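YkuI protein (Bacillus subtilis, PDB 2BAS) probably acts through its EAL domain as a phosphodiesterase for the second messenger cyclic di-GMP. Local coordinates at residues L118-K131 with Q158-I171. Sequence-based numbering, arbitrary orientation.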
# COMPACT_ATOMS: atom_id res chain seq x y z
N LEU A 118 25.37 4.30 15.27
CA LEU A 118 25.96 3.52 14.20
C LEU A 118 26.68 4.42 13.20
O LEU A 118 27.80 4.12 12.77
CB LEU A 118 24.85 2.72 13.52
CG LEU A 118 25.22 1.47 12.72
CD1 LEU A 118 25.89 0.42 13.59
CD2 LEU A 118 23.96 0.89 12.09
N MSE A 119 26.06 5.54 12.86
CA MSE A 119 26.56 6.42 11.81
C MSE A 119 27.69 7.36 12.25
O MSE A 119 28.20 8.12 11.43
CB MSE A 119 25.40 7.21 11.21
CG MSE A 119 25.61 7.60 9.75
SE MSE A 119 25.72 6.04 8.57
CE MSE A 119 26.59 6.87 7.07
N LEU A 120 28.08 7.31 13.52
CA LEU A 120 29.20 8.12 14.02
C LEU A 120 30.55 7.81 13.35
O LEU A 120 31.46 8.65 13.36
CB LEU A 120 29.34 8.01 15.54
CG LEU A 120 28.31 8.70 16.44
CD1 LEU A 120 28.49 8.25 17.88
CD2 LEU A 120 28.40 10.22 16.33
N ASP A 121 30.68 6.60 12.80
CA ASP A 121 31.89 6.17 12.10
C ASP A 121 31.55 5.38 10.84
O ASP A 121 32.36 4.57 10.38
CB ASP A 121 32.81 5.36 13.02
CG ASP A 121 32.27 3.95 13.34
OD1 ASP A 121 33.10 3.10 13.73
OD2 ASP A 121 31.05 3.69 13.21
N HIS A 122 30.35 5.61 10.30
CA HIS A 122 29.85 4.97 9.07
C HIS A 122 29.77 3.45 9.21
O HIS A 122 30.05 2.72 8.25
CB HIS A 122 30.69 5.34 7.84
CG HIS A 122 30.74 6.80 7.55
ND1 HIS A 122 29.95 7.40 6.59
CD2 HIS A 122 31.50 7.79 8.08
CE1 HIS A 122 30.22 8.69 6.55
NE2 HIS A 122 31.15 8.96 7.44
N GLY A 123 29.40 2.99 10.40
CA GLY A 123 29.27 1.55 10.68
C GLY A 123 30.57 0.75 10.74
O GLY A 123 30.55 -0.45 11.04
N GLU A 124 31.70 1.39 10.46
CA GLU A 124 32.99 0.72 10.42
C GLU A 124 33.26 -0.19 11.63
O GLU A 124 33.34 -1.41 11.48
CB GLU A 124 34.09 1.74 10.24
CG GLU A 124 35.48 1.17 10.12
CD GLU A 124 36.53 2.26 10.03
OE1 GLU A 124 36.35 3.19 9.21
OE2 GLU A 124 37.53 2.20 10.78
N SER A 125 33.37 0.39 12.83
CA SER A 125 33.66 -0.40 14.03
C SER A 125 32.67 -1.54 14.32
O SER A 125 33.10 -2.63 14.71
CB SER A 125 33.84 0.50 15.26
OG SER A 125 32.60 1.01 15.73
N PHE A 126 31.37 -1.31 14.14
CA PHE A 126 30.37 -2.36 14.38
C PHE A 126 30.49 -3.52 13.39
O PHE A 126 30.35 -4.69 13.77
CB PHE A 126 28.94 -1.79 14.36
CG PHE A 126 27.88 -2.77 14.75
CD1 PHE A 126 27.68 -3.10 16.09
CD2 PHE A 126 27.07 -3.37 13.79
CE1 PHE A 126 26.70 -4.01 16.46
CE2 PHE A 126 26.08 -4.28 14.16
CZ PHE A 126 25.89 -4.60 15.48
N LEU A 127 30.75 -3.21 12.13
CA LEU A 127 31.00 -4.24 11.13
C LEU A 127 32.29 -4.98 11.50
O LEU A 127 32.37 -6.20 11.35
CB LEU A 127 31.08 -3.63 9.72
CG LEU A 127 31.32 -4.53 8.50
CD1 LEU A 127 30.22 -5.58 8.33
CD2 LEU A 127 31.47 -3.70 7.24
N GLU A 128 33.28 -4.22 12.00
CA GLU A 128 34.53 -4.79 12.52
C GLU A 128 34.21 -5.79 13.64
O GLU A 128 34.75 -6.90 13.67
CB GLU A 128 35.51 -3.70 13.02
CG GLU A 128 36.21 -2.84 11.93
CD GLU A 128 37.23 -1.81 12.50
OE1 GLU A 128 36.94 -1.14 13.52
OE2 GLU A 128 38.32 -1.64 11.89
N LEU A 129 33.31 -5.40 14.55
CA LEU A 129 32.85 -6.30 15.61
C LEU A 129 32.18 -7.53 15.03
O LEU A 129 32.37 -8.63 15.55
CB LEU A 129 31.89 -5.59 16.58
CG LEU A 129 31.17 -6.46 17.63
CD1 LEU A 129 32.15 -7.31 18.43
CD2 LEU A 129 30.36 -5.59 18.56
N LEU A 130 31.41 -7.35 13.96
CA LEU A 130 30.73 -8.48 13.32
C LEU A 130 31.71 -9.45 12.67
O LEU A 130 31.56 -10.67 12.80
CB LEU A 130 29.68 -7.99 12.31
CG LEU A 130 28.43 -7.29 12.85
CD1 LEU A 130 27.51 -6.87 11.70
CD2 LEU A 130 27.66 -8.15 13.86
N LYS A 131 32.72 -8.90 12.00
CA LYS A 131 33.75 -9.70 11.31
C LYS A 131 34.58 -10.58 12.24
O LYS A 131 35.07 -11.63 11.82
CB LYS A 131 34.65 -8.78 10.47
CG LYS A 131 33.99 -8.25 9.19
CD LYS A 131 34.83 -7.16 8.53
CE LYS A 131 34.34 -6.83 7.13
NZ LYS A 131 34.63 -7.93 6.18
N GLN A 158 22.67 8.89 3.24
CA GLN A 158 23.97 8.51 3.78
C GLN A 158 23.84 7.20 4.57
O GLN A 158 24.69 6.32 4.47
CB GLN A 158 24.52 9.63 4.67
CG GLN A 158 26.00 9.53 5.05
CD GLN A 158 26.95 10.07 4.00
OE1 GLN A 158 26.55 10.38 2.87
NE2 GLN A 158 28.22 10.20 4.37
N LEU A 159 22.75 7.08 5.34
CA LEU A 159 22.46 5.87 6.09
C LEU A 159 22.21 4.69 5.16
O LEU A 159 22.70 3.59 5.40
CB LEU A 159 21.25 6.09 7.00
CG LEU A 159 20.77 4.91 7.87
CD1 LEU A 159 21.81 4.50 8.90
CD2 LEU A 159 19.47 5.26 8.56
N TYR A 160 21.43 4.94 4.11
CA TYR A 160 21.06 3.92 3.14
C TYR A 160 22.28 3.46 2.36
O TYR A 160 22.33 2.33 1.88
CB TYR A 160 19.97 4.46 2.20
CG TYR A 160 18.59 4.56 2.82
CD1 TYR A 160 17.45 4.70 2.02
CD2 TYR A 160 18.41 4.47 4.21
CE1 TYR A 160 16.17 4.79 2.59
CE2 TYR A 160 17.14 4.55 4.78
CZ TYR A 160 16.03 4.71 3.97
OH TYR A 160 14.79 4.78 4.55
N HIS A 161 23.26 4.35 2.26
CA HIS A 161 24.54 4.07 1.63
C HIS A 161 25.28 2.98 2.42
O HIS A 161 25.60 1.93 1.85
CB HIS A 161 25.36 5.35 1.49
CG HIS A 161 26.74 5.15 0.94
ND1 HIS A 161 27.00 5.06 -0.41
CD2 HIS A 161 27.94 5.06 1.57
CE1 HIS A 161 28.30 4.90 -0.59
NE2 HIS A 161 28.89 4.90 0.59
N MSE A 162 25.50 3.20 3.72
CA MSE A 162 26.18 2.19 4.54
C MSE A 162 25.34 0.95 4.76
O MSE A 162 25.89 -0.13 5.02
CB MSE A 162 26.70 2.74 5.88
CG MSE A 162 25.63 3.10 6.87
SE MSE A 162 26.05 2.49 8.69
CE MSE A 162 25.32 0.69 8.54
N LEU A 163 24.02 1.09 4.67
CA LEU A 163 23.14 -0.07 4.79
C LEU A 163 23.23 -0.94 3.55
O LEU A 163 23.22 -2.17 3.65
CB LEU A 163 21.70 0.35 5.08
CG LEU A 163 21.44 0.72 6.55
CD1 LEU A 163 20.04 1.27 6.73
CD2 LEU A 163 21.68 -0.45 7.50
N ALA A 164 23.35 -0.31 2.39
CA ALA A 164 23.53 -1.06 1.15
C ALA A 164 24.87 -1.80 1.20
O ALA A 164 24.97 -2.93 0.72
CB ALA A 164 23.45 -0.15 -0.08
N TYR A 165 25.87 -1.16 1.80
CA TYR A 165 27.22 -1.73 1.93
C TYR A 165 27.22 -2.95 2.84
O TYR A 165 27.80 -3.98 2.52
CB TYR A 165 28.19 -0.67 2.44
CG TYR A 165 29.59 -1.16 2.71
CD1 TYR A 165 30.49 -1.39 1.66
CD2 TYR A 165 30.04 -1.38 4.02
CE1 TYR A 165 31.78 -1.84 1.90
CE2 TYR A 165 31.34 -1.82 4.27
CZ TYR A 165 32.20 -2.05 3.20
OH TYR A 165 33.49 -2.49 3.43
N TYR A 166 26.56 -2.81 3.99
CA TYR A 166 26.39 -3.90 4.94
C TYR A 166 25.78 -5.12 4.27
O TYR A 166 26.13 -6.25 4.60
CB TYR A 166 25.50 -3.44 6.08
CG TYR A 166 26.23 -2.91 7.28
CD1 TYR A 166 25.78 -3.18 8.55
CD2 TYR A 166 27.40 -2.14 7.14
CE1 TYR A 166 26.44 -2.71 9.66
CE2 TYR A 166 28.07 -1.66 8.25
CZ TYR A 166 27.58 -1.95 9.51
OH TYR A 166 28.21 -1.49 10.64
N ARG A 167 24.86 -4.87 3.34
CA ARG A 167 24.16 -5.94 2.61
C ARG A 167 25.12 -6.78 1.75
O ARG A 167 24.89 -7.98 1.58
CB ARG A 167 23.00 -5.35 1.79
CG ARG A 167 22.38 -6.28 0.75
CD ARG A 167 21.39 -5.52 -0.15
NE ARG A 167 19.98 -5.67 0.24
CZ ARG A 167 19.36 -4.97 1.19
NH1 ARG A 167 20.01 -4.07 1.92
NH2 ARG A 167 18.08 -5.20 1.43
N THR A 168 26.18 -6.16 1.23
CA THR A 168 27.15 -6.86 0.36
C THR A 168 27.89 -8.00 1.09
O THR A 168 28.54 -8.83 0.45
CB THR A 168 28.20 -5.91 -0.29
OG1 THR A 168 29.06 -5.35 0.71
CG2 THR A 168 27.52 -4.81 -1.11
N TYR A 169 27.79 -8.03 2.42
CA TYR A 169 28.34 -9.10 3.24
C TYR A 169 27.29 -10.16 3.60
O TYR A 169 27.59 -11.11 4.33
CB TYR A 169 28.97 -8.53 4.51
CG TYR A 169 30.18 -7.65 4.27
CD1 TYR A 169 30.07 -6.26 4.29
CD2 TYR A 169 31.44 -8.22 4.03
CE1 TYR A 169 31.18 -5.45 4.07
CE2 TYR A 169 32.55 -7.41 3.81
CZ TYR A 169 32.42 -6.03 3.84
OH TYR A 169 33.52 -5.23 3.62
N GLY A 170 26.07 -10.01 3.09
CA GLY A 170 24.99 -10.95 3.37
C GLY A 170 24.14 -10.63 4.60
O GLY A 170 23.17 -11.32 4.87
N ILE A 171 24.52 -9.59 5.34
CA ILE A 171 23.77 -9.14 6.52
C ILE A 171 22.30 -8.81 6.17
O ILE A 171 22.02 -8.18 5.14
CB ILE A 171 24.46 -7.92 7.19
CG1 ILE A 171 25.90 -8.29 7.61
CG2 ILE A 171 23.65 -7.41 8.37
CD1 ILE A 171 26.80 -7.11 7.92
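Y166 spans the gap between two nearly parallel helices, 124-131 and 158-167, whose axes approach to 12.0 Å, a distance that suits a long aromatic side chain. Its hydroxyl donates to the carbonyl of G123 (OH to O, 2.6 Å), tilted 20° from the carbonyl plane. That oxygen also takes the first-turn bond from L127 N, so two donors grip it. G123, the N-cap, is third in a type I' turn; its positive phi favours glycine, and a CB would run into Y166 OH and the selenium of M162. The Y166 ring is sandwiched, with M162 CE centred over one face and L127 CD1 over the other. Beside it, the selenomethionines M119 and M162 run antiparallel, M119 SE against M162 CG (3.4 Å). L127, its CG anti to the backbone N (chi1 -179°), sends CD1 to I171 CD1 (3.8 Å) and CD2 onto Y165 CE2 and Y169 CE1 (3.5 and 3.6 Å).

The solvent side is looser. H122 offers its ring edge to Q158 NE2, while the K131 amine lies obliquely against Y169, whose hydroxyl donates to Y165 OH (2.7 Å). Were Y169 an alanine, L127 CD2 and the end of K131 would probably lose their ring contact, and Y165 OH its hydroxyl partner.

Both helices belong to the α/β barrel of the EAL domain; F126 and Y166 meet L145 of strand 143-147, while helix 82-100 flanks F126 and L129.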